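Long-range contact in Non-reducing end beta-L-arabinofuranosidase (Bacteroides thetaiotaomicron, PDB 5MQO), which is a gut-bacterial glycoside hydrolase of family GH127 that probably acts as an aceric acidase in the breakdown of complex plant pectin: residues Asp42-Thr47 and Asn489-Asn494. Sequence-based numbering, arbitrary orientation.
Sequences DAVHWT and NTLTTN
His45 and Thr490 form the hydrogen-bonded pair at the centre of this short antiparallel pairing: His45 N donates to Thr490 O at 3.1 Å, and Thr490 N returns a bond to His45 O. A third, straighter bond runs from Thr492 N to Ala43 O (3.0 Å, 164° at the hydrogen). Two CA-H...O contacts supplement them, Leu491 CA to Ala43 O and Val44 CA to Thr490 O, the latter at 3.2 Å. Strand 44-46 thereby becomes one outermost strand of the antiparallel sheet that continues through 489-494 into 500-506. An N-terminal strand from the GH127 catalytic region thus edges a sheet of the middle domain, tying the start of the helical part of the chain to the beta domain that follows it. Apolar packing gathers at Leu491: with CG anti to the backbone N (chi1 164°), the side chain carries CD1 back toward the first strand, where it meets Val44 CG2 at 3.7 Å and also touches Ala43 CB. Tyr474 of strand 474-477 covers both Val44 and Leu491. On this same face Asn489 presents CB to Trp46 CE3 at 4.0 Å, the amide and indole planes 59° apart, while its OD1 is hydrogen-bonded to Tyr474 OH; the indole itself stacks on Trp51. The opposite face carries His45 and Thr490, where OG1 of the threonine approaches the ring obliquely, 3.8 Å from His45 CG. Next to them, Thr47 sets CG2 beside the Thr490 methyl, CG2 to CG2 4.1 Å; an alanine here, lacking CG2, would probably open a gap beside the Thr490 methyl. Thr47 OG1 comes within 3.2 Å of Asn489 N, but at an angle too poor for a hydrogen bond.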
ATOM      1  N   ASP A  42     -18.069  -0.383   6.622  1.00 60.82           N
ATOM      2  CA  ASP A  42     -18.552  -1.313   7.673  1.00 62.56           C
ATOM      3  C   ASP A  42     -18.857  -2.777   7.243  1.00 61.60           C
ATOM      4  O   ASP A  42     -19.131  -3.654   8.102  1.00 61.24           O
ATOM      5  CB  ASP A  42     -19.800  -0.714   8.372  1.00 65.40           C
ATOM      6  CG  ASP A  42     -21.005  -0.437   7.406  1.00 67.27           C
ATOM      7  OD1 ASP A  42     -20.893  -0.415   6.161  1.00 65.96           O
ATOM      8  OD2 ASP A  42     -22.102  -0.204   7.936  1.00 73.95           O
ATOM      9  N   ALA A  43     -18.764  -3.049   5.941  1.00 60.00           N
ATOM     10  CA  ALA A  43     -19.202  -4.328   5.361  1.00 59.60           C
ATOM     11  C   ALA A  43     -18.279  -5.528   5.542  1.00 59.42           C
ATOM     12  O   ALA A  43     -18.764  -6.649   5.559  1.00 62.82           O
ATOM     13  CB  ALA A  43     -19.468  -4.145   3.879  1.00 59.39           C
ATOM     14  N   VAL A  44     -16.969  -5.313   5.646  1.00 57.94           N
ATOM     15  CA  VAL A  44     -16.013  -6.416   5.697  1.00 59.14           C
ATOM     16  C   VAL A  44     -15.337  -6.399   7.065  1.00 61.92           C
ATOM     17  O   VAL A  44     -14.830  -5.362   7.471  1.00 64.60           O
ATOM     18  CB  VAL A  44     -14.970  -6.311   4.551  1.00 59.28           C
ATOM     19  CG1 VAL A  44     -13.983  -7.473   4.576  1.00 58.70           C
ATOM     20  CG2 VAL A  44     -15.664  -6.270   3.188  1.00 59.42           C
ATOM     21  N   HIS A  45     -15.384  -7.521   7.798  1.00 64.55           N
ATOM     22  CA  HIS A  45     -14.550  -7.733   9.005  1.00 64.89           C
ATOM     23  C   HIS A  45     -13.578  -8.892   8.752  1.00 61.85           C
ATOM     24  O   HIS A  45     -14.007  -9.966   8.351  1.00 58.88           O
ATOM     25  CB  HIS A  45     -15.346  -8.157  10.260  1.00 67.84           C
ATOM     26  CG  HIS A  45     -16.599  -7.385  10.532  1.00 71.45           C
ATOM     27  ND1 HIS A  45     -16.830  -6.107  10.071  1.00 74.99           N
ATOM     28  CD2 HIS A  45     -17.670  -7.704  11.295  1.00 71.29           C
ATOM     29  CE1 HIS A  45     -18.010  -5.690  10.500  1.00 73.54           C
ATOM     30  NE2 HIS A  45     -18.532  -6.638  11.252  1.00 72.45           N
ATOM     31  N   TRP A  46     -12.290  -8.687   9.033  1.00 60.21           N
ATOM     32  CA  TRP A  46     -11.357  -9.806   9.185  1.00 59.11           C
ATOM     33  C   TRP A  46     -11.832 -10.664  10.366  1.00 60.14           C
ATOM     34  O   TRP A  46     -12.301 -10.123  11.378  1.00 57.60           O
ATOM     35  CB  TRP A  46      -9.909  -9.358   9.500  1.00 57.47           C
ATOM     36  CG  TRP A  46      -9.266  -8.487   8.505  1.00 56.61           C
ATOM     37  CD1 TRP A  46      -8.721  -7.245   8.728  1.00 56.80           C
ATOM     38  CD2 TRP A  46      -9.092  -8.758   7.108  1.00 55.43           C
ATOM     39  NE1 TRP A  46      -8.212  -6.737   7.553  1.00 56.08           N
ATOM     40  CE2 TRP A  46      -8.423  -7.642   6.546  1.00 54.15           C
ATOM     41  CE3 TRP A  46      -9.432  -9.832   6.281  1.00 55.23           C
ATOM     42  CZ2 TRP A  46      -8.088  -7.572   5.204  1.00 54.44           C
ATOM     43  CZ3 TRP A  46      -9.106  -9.762   4.933  1.00 56.64           C
ATOM     44  CH2 TRP A  46      -8.431  -8.636   4.409  1.00 56.90           C
ATOM     45  N   THR A  47     -11.652 -11.983  10.221  1.00 60.90           N
ATOM     46  CA  THR A  47     -11.961 -12.981  11.229  1.00 61.29           C
ATOM     47  C   THR A  47     -10.676 -13.705  11.670  1.00 64.64           C
ATOM     48  O   THR A  47      -9.937 -13.156  12.469  1.00 65.44           O
ATOM     49  CB  THR A  47     -13.036 -13.964  10.708  1.00 59.33           C
ATOM     50  OG1 THR A  47     -12.599 -14.555   9.487  1.00 58.60           O
ATOM     51  CG2 THR A  47     -14.330 -13.241  10.419  1.00 58.44           C
ATOM     52  N   ASN A 489     -12.571 -13.654   6.388  1.00 57.46           N
ATOM     53  CA  ASN A 489     -13.438 -12.513   6.610  1.00 56.02           C
ATOM     54  C   ASN A 489     -14.939 -12.823   6.473  1.00 55.31           C
ATOM     55  O   ASN A 489     -15.324 -13.807   5.856  1.00 51.75           O
ATOM     56  CB  ASN A 489     -13.072 -11.389   5.618  1.00 57.30           C
ATOM     57  CG  ASN A 489     -13.470 -11.712   4.172  1.00 58.85           C
ATOM     58  OD1 ASN A 489     -14.658 -11.850   3.837  1.00 61.39           O
ATOM     59  ND2 ASN A 489     -12.487 -11.802   3.311  1.00 57.82           N
ATOM     60  N   THR A 490     -15.770 -11.941   7.035  1.00 57.14           N
ATOM     61  CA  THR A 490     -17.165 -11.799   6.617  1.00 59.42           C
ATOM     62  C   THR A 490     -17.348 -10.580   5.702  1.00 61.38           C
ATOM     63  O   THR A 490     -16.692  -9.562   5.874  1.00 63.06           O
ATOM     64  CB  THR A 490     -18.116 -11.621   7.810  1.00 59.13           C
ATOM     65  OG1 THR A 490     -17.743 -10.452   8.539  1.00 60.16           O
ATOM     66  CG2 THR A 490     -18.089 -12.827   8.719  1.00 58.44           C
ATOM     67  N   LEU A 491     -18.252 -10.704   4.733  1.00 62.79           N
ATOM     68  CA  LEU A 491     -18.775  -9.579   3.974  1.00 62.74           C
ATOM     69  C   LEU A 491     -20.294  -9.584   4.013  1.00 63.70           C
ATOM     70  O   LEU A 491     -20.899 -10.578   3.613  1.00 62.00           O
ATOM     71  CB  LEU A 491     -18.338  -9.676   2.521  1.00 64.17           C
ATOM     72  CG  LEU A 491     -19.077  -8.815   1.487  1.00 64.64           C
ATOM     73  CD1 LEU A 491     -18.966  -7.332   1.818  1.00 66.96           C
ATOM     74  CD2 LEU A 491     -18.501  -9.100   0.118  1.00 64.76           C
ATOM     75  N   THR A 492     -20.886  -8.474   4.476  1.00 66.35           N
ATOM     76  CA  THR A 492     -22.325  -8.201   4.349  1.00 69.70           C
ATOM     77  C   THR A 492     -22.539  -6.840   3.673  1.00 69.16           C
ATOM     78  O   THR A 492     -22.361  -5.782   4.277  1.00 63.50           O
ATOM     79  CB  THR A 492     -23.051  -8.251   5.709  1.00 73.79           C
ATOM     80  OG1 THR A 492     -22.648  -7.145   6.501  1.00 75.34           O
ATOM     81  CG2 THR A 492     -22.684  -9.522   6.494  1.00 77.04           C
ATOM     82  N   THR A 493     -22.881  -6.890   2.394  1.00 72.12           N
ATOM     83  CA  THR A 493     -23.332  -5.722   1.649  1.00 74.51           C
ATOM     84  C   THR A 493     -24.829  -5.832   1.417  1.00 78.77           C
ATOM     85  O   THR A 493     -25.442  -6.855   1.713  1.00 81.86           O
ATOM     86  CB  THR A 493     -22.643  -5.602   0.275  1.00 74.56           C
ATOM     87  OG1 THR A 493     -23.009  -4.357  -0.333  1.00 71.62           O
ATOM     88  CG2 THR A 493     -23.037  -6.745  -0.699  1.00 75.09           C
ATOM     89  N   ASN A 494     -25.402  -4.757   0.887  1.00 83.07           N
ATOM     90  CA  ASN A 494     -26.739  -4.772   0.312  1.00 86.49           C
ATOM     91  C   ASN A 494     -26.517  -4.824  -1.182  1.00 83.57           C
ATOM     92  O   ASN A 494     -25.719  -4.049  -1.692  1.00 77.46           O
ATOM     93  CB  ASN A 494     -27.527  -3.511   0.700  1.00 90.69           C
ATOM     94  CG  ASN A 494     -29.032  -3.707   0.584  1.00 96.09           C
ATOM     95  OD1 ASN A 494     -29.573  -3.889  -0.514  1.00101.01           O
ATOM     96  ND2 ASN A 494     -29.714  -3.685   1.723  1.00 97.30           N
TER